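Local coordinates for UBP3-associated protein BRE5 (Saccharomyces cerevisiae, PDB 2QIY) that works with the ubiquitin protease UBP3 in de-ubiquitination, the part present here being its dimeric NTF2-like domain, at residues Lys32-Tyr37 against Thr66-Ile71; Ala41-Thr46 against Asn72-Arg77. All blocks are in the same frame, centred on the assembly; numbering follows the deposited sequence.

Contact 1 of 2, residues Lys32-Tyr37 against Thr66-Ile71; sequences KLAYFY and TGRENI
Ala34, Tyr37, Arg68 and Ile71 join the 3-10 turn that follows helix 11-28 to the first turn of helix 68-77, on the helical side of the NTF2-like fold, where helices pack over a curved sheet. The apolar part centres on Ile71. Its CG2 methyl sits over the middle of one face of the Tyr37 ring in a CH-pi contact, 4.2 Å from the centroid and 11° off the ring normal. That branch lies anti to the backbone N of Ile71, while CG1 swings beside the N (chi1 -70°) and carries CD1 to 4.0 Å from Tyr37 CD1. One isoleucine thus touches the ring with both branches. Ala34 CB adds to the packing, 4.2 Å from Ile71 CG2 and 3.8 Å from Arg68 CG. Val65, Ala41 and Leu43 also touch Ile71, and the Tyr37 hydroxyl is hydrogen-bonded to Asp142 OD2.

The polar part depends on Arg68, whose guanidinium edge comes to the end of the turn. NH1 donates to Tyr37 O at 2.8 Å, but this bond is somewhat doubtful, because both that oxygen and the middle of the Arg68 chain are crowded in the model.

Gly67 occupies the N-cap of the helix with a positive phi of 94°, a backbone shape in which any side chain would collide with the carbonyl oxygen of Thr66. Asn70 reaches back across this cap: its ND2 bonds Thr66 O at 2.9 Å, with that oxygen in the amide plane, while its OD1 accepts from Lys73 NZ.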
loop_
_atom_site.group_PDB
_atom_site.type_symbol
_atom_site.label_atom_id
_atom_site.label_comp_id
_atom_site.label_asym_id
_atom_site.label_seq_id
_atom_site.Cartn_x
_atom_site.Cartn_y
_atom_site.Cartn_z
ATOM N N LYS A 32 -0.362 24.659 3.969
ATOM C CA LYS A 32 -0.695 24.740 2.531
ATOM C C LYS A 32 -0.804 23.368 1.857
ATOM O O LYS A 32 -1.094 23.271 0.653
ATOM C CB LYS A 32 0.334 25.582 1.777
ATOM C CG LYS A 32 0.295 27.045 2.107
ATOM C CD LYS A 32 1.344 27.760 1.287
ATOM C CE LYS A 32 1.272 29.251 1.476
ATOM N NZ LYS A 32 2.537 29.878 0.971
ATOM N N LEU A 33 -0.552 22.310 2.620
ATOM C CA LEU A 33 -0.696 20.939 2.103
ATOM C C LEU A 33 -2.036 20.675 1.455
ATOM O O LEU A 33 -2.100 20.022 0.412
ATOM C CB LEU A 33 -0.491 19.903 3.215
ATOM C CG LEU A 33 0.953 19.784 3.669
ATOM C CD1 LEU A 33 0.979 18.982 4.959
ATOM C CD2 LEU A 33 1.757 19.060 2.579
ATOM N N ALA A 34 -3.098 21.178 2.073
ATOM C CA ALA A 34 -4.454 20.892 1.641
ATOM C C ALA A 34 -4.739 21.414 0.232
ATOM O O ALA A 34 -5.635 20.896 -0.428
ATOM C CB ALA A 34 -5.464 21.472 2.638
ATOM N N TYR A 35 -3.975 22.417 -0.226
ATOM C CA TYR A 35 -4.114 23.007 -1.574
ATOM C C TYR A 35 -3.943 21.959 -2.682
ATOM O O TYR A 35 -4.463 22.106 -3.795
ATOM C CB TYR A 35 -3.094 24.163 -1.747
ATOM C CG TYR A 35 -3.008 24.793 -3.144
ATOM C CD1 TYR A 35 -2.144 24.275 -4.126
ATOM C CD2 TYR A 35 -3.784 25.912 -3.477
ATOM C CE1 TYR A 35 -2.068 24.854 -5.408
ATOM C CE2 TYR A 35 -3.707 26.498 -4.748
ATOM C CZ TYR A 35 -2.853 25.960 -5.704
ATOM O OH TYR A 35 -2.797 26.539 -6.951
ATOM N N PHE A 36 -3.205 20.906 -2.369
ATOM C CA PHE A 36 -2.884 19.901 -3.385
ATOM C C PHE A 36 -3.915 18.769 -3.450
ATOM O O PHE A 36 -3.785 17.838 -4.259
ATOM C CB PHE A 36 -1.438 19.462 -3.177
ATOM C CG PHE A 36 -0.460 20.618 -3.412
ATOM C CD1 PHE A 36 -0.129 21.502 -2.375
ATOM C CD2 PHE A 36 0.046 20.864 -4.681
ATOM C CE1 PHE A 36 0.732 22.582 -2.592
ATOM C CE2 PHE A 36 0.921 21.940 -4.921
ATOM C CZ PHE A 36 1.264 22.802 -3.878
ATOM N N TYR A 37 -4.958 18.902 -2.630
ATOM C CA TYR A 37 -6.029 17.912 -2.585
ATOM C C TYR A 37 -7.261 18.432 -3.298
ATOM O O TYR A 37 -7.523 19.633 -3.293
ATOM C CB TYR A 37 -6.399 17.608 -1.135
ATOM C CG TYR A 37 -5.360 16.848 -0.355
ATOM C CD1 TYR A 37 -5.497 15.462 -0.133
ATOM C CD2 TYR A 37 -4.257 17.494 0.181
ATOM C CE1 TYR A 37 -4.559 14.739 0.624
ATOM C CE2 TYR A 37 -3.312 16.784 0.936
ATOM C CZ TYR A 37 -3.469 15.407 1.142
ATOM O OH TYR A 37 -2.541 14.698 1.878
ATOM N N THR A 66 -12.046 13.924 5.745
ATOM C CA THR A 66 -12.638 14.048 4.417
ATOM C C THR A 66 -12.898 15.511 4.072
ATOM O O THR A 66 -13.418 16.252 4.897
ATOM C CB THR A 66 -13.963 13.219 4.339
ATOM O OG1 THR A 66 -13.627 11.834 4.467
ATOM C CG2 THR A 66 -14.676 13.425 3.015
ATOM N N GLY A 67 -12.534 15.908 2.856
ATOM C CA GLY A 67 -12.779 17.270 2.389
ATOM C C GLY A 67 -11.589 18.170 2.628
ATOM O O GLY A 67 -10.928 18.082 3.658
ATOM N N ARG A 68 -11.329 19.080 1.692
ATOM C CA ARG A 68 -10.129 19.903 1.802
ATOM C C ARG A 68 -10.069 20.758 3.059
ATOM O O ARG A 68 -9.011 20.890 3.652
ATOM C CB ARG A 68 -9.951 20.779 0.573
ATOM C CG ARG A 68 -8.512 21.255 0.438
ATOM C CD ARG A 68 -8.133 21.258 -1.049
ATOM N NE ARG A 68 -8.864 22.354 -1.550
ATOM C CZ ARG A 68 -9.386 22.566 -2.757
ATOM N NH1 ARG A 68 -9.249 21.783 -3.828
ATOM N NH2 ARG A 68 -10.057 23.675 -2.863
ATOM N N GLU A 69 -11.188 21.368 3.458
ATOM C CA GLU A 69 -11.154 22.238 4.652
ATOM C C GLU A 69 -10.807 21.447 5.924
ATOM O O GLU A 69 -10.042 21.899 6.793
ATOM C CB GLU A 69 -12.487 22.964 4.815
ATOM C CG GLU A 69 -12.740 23.984 3.700
ATOM C CD GLU A 69 -14.138 24.605 3.742
ATOM O OE1 GLU A 69 -14.542 25.251 2.734
ATOM O OE2 GLU A 69 -14.827 24.457 4.785
ATOM N N ASN A 70 -11.373 20.255 6.034
ATOM C CA ASN A 70 -11.052 19.397 7.193
ATOM C C ASN A 70 -9.620 18.898 7.170
ATOM O O ASN A 70 -8.958 18.820 8.207
ATOM C CB ASN A 70 -12.033 18.229 7.274
ATOM C CG ASN A 70 -13.426 18.700 7.581
ATOM O OD1 ASN A 70 -13.616 19.649 8.352
ATOM N ND2 ASN A 70 -14.416 18.075 6.951
ATOM N N ILE A 71 -9.149 18.573 5.970
ATOM C CA ILE A 71 -7.760 18.128 5.763
ATOM C C ILE A 71 -6.813 19.256 6.166
ATOM O O ILE A 71 -5.840 19.041 6.886
ATOM C CB ILE A 71 -7.554 17.683 4.306
ATOM C CG1 ILE A 71 -8.326 16.357 4.086
ATOM C CG2 ILE A 71 -6.043 17.505 3.964
ATOM C CD1 ILE A 71 -8.395 15.923 2.629
#

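Contact 2 of 2, residues Ala41-Thr46 against Asn72-Arg77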
loop_
_atom_site.group_PDB
_atom_site.type_symbol
_atom_site.label_atom_id
_atom_site.label_comp_id
_atom_site.label_asym_id
_atom_site.label_seq_id
_atom_site.Cartn_x
_atom_site.Cartn_y
_atom_site.Cartn_z
ATOM N N ALA A 41 -11.495 15.362 -1.392
ATOM C CA ALA A 41 -10.482 14.316 -1.121
ATOM C C ALA A 41 -10.709 13.549 0.187
ATOM O O ALA A 41 -11.247 14.084 1.151
ATOM C CB ALA A 41 -9.076 14.920 -1.100
ATOM N N GLU A 42 -10.243 12.296 0.219
ATOM C CA GLU A 42 -10.218 11.467 1.430
ATOM C C GLU A 42 -8.790 11.232 1.885
ATOM O O GLU A 42 -7.921 10.882 1.077
ATOM C CB GLU A 42 -10.899 10.118 1.169
ATOM C CG GLU A 42 -12.314 10.360 0.655
ATOM C CD GLU A 42 -13.251 9.179 0.731
ATOM O OE1 GLU A 42 -12.906 8.106 1.279
ATOM O OE2 GLU A 42 -14.386 9.358 0.240
ATOM N N LEU A 43 -8.553 11.480 3.177
ATOM C CA LEU A 43 -7.245 11.288 3.799
ATOM C C LEU A 43 -7.347 10.306 4.948
ATOM O O LEU A 43 -8.254 10.410 5.798
ATOM C CB LEU A 43 -6.802 12.640 4.378
ATOM C CG LEU A 43 -5.504 12.639 5.182
ATOM C CD1 LEU A 43 -4.266 12.302 4.322
ATOM C CD2 LEU A 43 -5.331 14.015 5.838
ATOM N N THR A 44 -6.403 9.375 5.008
ATOM C CA THR A 44 -6.294 8.517 6.209
ATOM C C THR A 44 -4.856 8.681 6.622
ATOM O O THR A 44 -3.945 8.235 5.917
ATOM C CB THR A 44 -6.634 7.059 5.845
ATOM O OG1 THR A 44 -8.008 7.001 5.490
ATOM C CG2 THR A 44 -6.395 6.121 7.042
ATOM N N HIS A 45 -4.626 9.363 7.747
ATOM C CA HIS A 45 -3.272 9.813 8.084
ATOM C C HIS A 45 -2.878 9.471 9.522
ATOM O O HIS A 45 -3.719 9.250 10.371
ATOM C CB HIS A 45 -3.152 11.331 7.845
ATOM C CG HIS A 45 -1.750 11.804 7.597
ATOM N ND1 HIS A 45 -1.101 11.589 6.398
ATOM C CD2 HIS A 45 -0.887 12.496 8.375
ATOM C CE1 HIS A 45 0.115 12.112 6.457
ATOM N NE2 HIS A 45 0.265 12.690 7.637
ATOM N N THR A 46 -1.580 9.470 9.771
ATOM C CA THR A 46 -1.011 9.338 11.115
ATOM C C THR A 46 -1.804 10.136 12.156
ATOM O O THR A 46 -1.950 11.348 12.000
ATOM C CB THR A 46 0.392 9.869 11.072
ATOM O OG1 THR A 46 1.063 9.223 9.964
ATOM C CG2 THR A 46 1.129 9.569 12.415
ATOM N N ASN A 72 -7.144 20.471 5.740
ATOM C CA ASN A 72 -6.354 21.618 6.152
ATOM C C ASN A 72 -6.318 21.820 7.662
ATOM O O ASN A 72 -5.261 22.086 8.238
ATOM C CB ASN A 72 -6.862 22.912 5.522
ATOM C CG ASN A 72 -6.106 24.106 6.066
ATOM O OD1 ASN A 72 -6.639 24.948 6.839
ATOM N ND2 ASN A 72 -4.840 24.170 5.713
ATOM N N LYS A 73 -7.470 21.691 8.311
ATOM C CA LYS A 73 -7.542 21.868 9.759
ATOM C C LYS A 73 -6.689 20.805 10.469
ATOM O O LYS A 73 -6.007 21.098 11.466
ATOM C CB LYS A 73 -9.002 21.829 10.208
ATOM C CG LYS A 73 -9.234 21.861 11.719
ATOM C CD LYS A 73 -10.736 21.631 12.080
ATOM C CE LYS A 73 -11.601 21.234 10.857
ATOM N NZ LYS A 73 -12.509 20.041 11.058
ATOM N N PHE A 74 -6.748 19.577 9.970
ATOM C CA PHE A 74 -5.928 18.486 10.515
ATOM C C PHE A 74 -4.420 18.774 10.372
ATOM O O PHE A 74 -3.673 18.711 11.354
ATOM C CB PHE A 74 -6.310 17.136 9.875
ATOM C CG PHE A 74 -5.347 16.024 10.211
ATOM C CD1 PHE A 74 -5.444 15.353 11.435
ATOM C CD2 PHE A 74 -4.332 15.691 9.337
ATOM C CE1 PHE A 74 -4.543 14.329 11.761
ATOM C CE2 PHE A 74 -3.406 14.664 9.642
ATOM C CZ PHE A 74 -3.512 13.999 10.869
ATOM N N PHE A 75 -3.954 19.082 9.166
ATOM C CA PHE A 75 -2.522 19.361 8.995
ATOM C C PHE A 75 -2.062 20.591 9.784
ATOM O O PHE A 75 -1.001 20.594 10.403
ATOM C CB PHE A 75 -2.162 19.526 7.518
ATOM C CG PHE A 75 -2.054 18.211 6.774
ATOM C CD1 PHE A 75 -2.718 18.034 5.571
ATOM C CD2 PHE A 75 -1.276 17.164 7.275
ATOM C CE1 PHE A 75 -2.616 16.834 4.871
ATOM C CE2 PHE A 75 -1.162 15.957 6.576
ATOM C CZ PHE A 75 -1.832 15.800 5.379
ATOM N N SER A 76 -2.887 21.629 9.760
ATOM C CA SER A 76 -2.570 22.870 10.435
ATOM C C SER A 76 -2.453 22.698 11.959
ATOM O O SER A 76 -1.522 23.254 12.576
ATOM C CB SER A 76 -3.599 23.938 10.059
ATOM O OG SER A 76 -3.481 24.262 8.685
ATOM N N ARG A 77 -3.377 21.938 12.565
ATOM C CA ARG A 77 -3.350 21.668 14.016
ATOM C C ARG A 77 -2.066 20.959 14.429
ATOM O O ARG A 77 -1.603 21.096 15.570
ATOM C CB ARG A 77 -4.550 20.824 14.442
#
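Phe74 leaves helix 68-77 with CG anti to the backbone N (chi1 170°), which carries its ring across to Leu43, His45 and Thr46 of strand 41-46. Beyond CB and CG, CD2 lies 4.0 Å from Leu43 CD2 and also stands above one face of the Phe75 ring, near its rim. Next, CE2 comes to 3.6 Å from His45 CD2 and also touches His45 CB. At the far end, CZ stops 3.3 Å from Thr46 O, which lies near the ring plane at its edge. The His45 and Phe74 rings meet rim to rim, neither over the other's face, with planes at 78°. Val63 and Val65 of strand 62-66 also touch Phe74.

This is the helix-on-sheet packing of an NTF2-like fold: helix and strand segments run nearly parallel, 12° apart, their axes 11.1 Å from each other. The strand's other side faces the second subunit, where Glu42 OE1 bonds Tyr96 N and Thr44 OG1 bonds Gln95 NE2 of that chain. An alanine here would probably open a gap between Leu43 CD2, His45 and Thr46 O, and leave Val63 and Val65 without the ring they pack on.

Phe75 completes the aromatic cluster. Its ring edge points at a face of His45 in a T-shaped pair, centroids 5.2 Å apart, and Thr46 OG1 lies above the opposite face of the imidazole, near its rim. Leu43 CD2 touches both phenyl rings, reaching Phe75 CZ at 4.0 Å.

The two contacts sit side by side, centres about 7 Å apart, and divide helix 68-77 between them: contact 1 uses its first turn, contact 2 the turns that follow. Along the chain the segments come in the order 32-37, 41-46, 66-71, 72-77; the helix therefore packs back on two pieces that precede it. The contacts also touch directly. Gly67 N probably donates to Ala41 O at 2.8 Å, Leu33 CD1 packs 3.6 Å from Phe75 CG, and Ala34 CB lies 3.5 Å from Asn72 CB. Both lie on the same side of the chain's centre and pin helix 68-77 to the sheet, while Glu42 and Thr44 of strand 41-46 bond the second subunit.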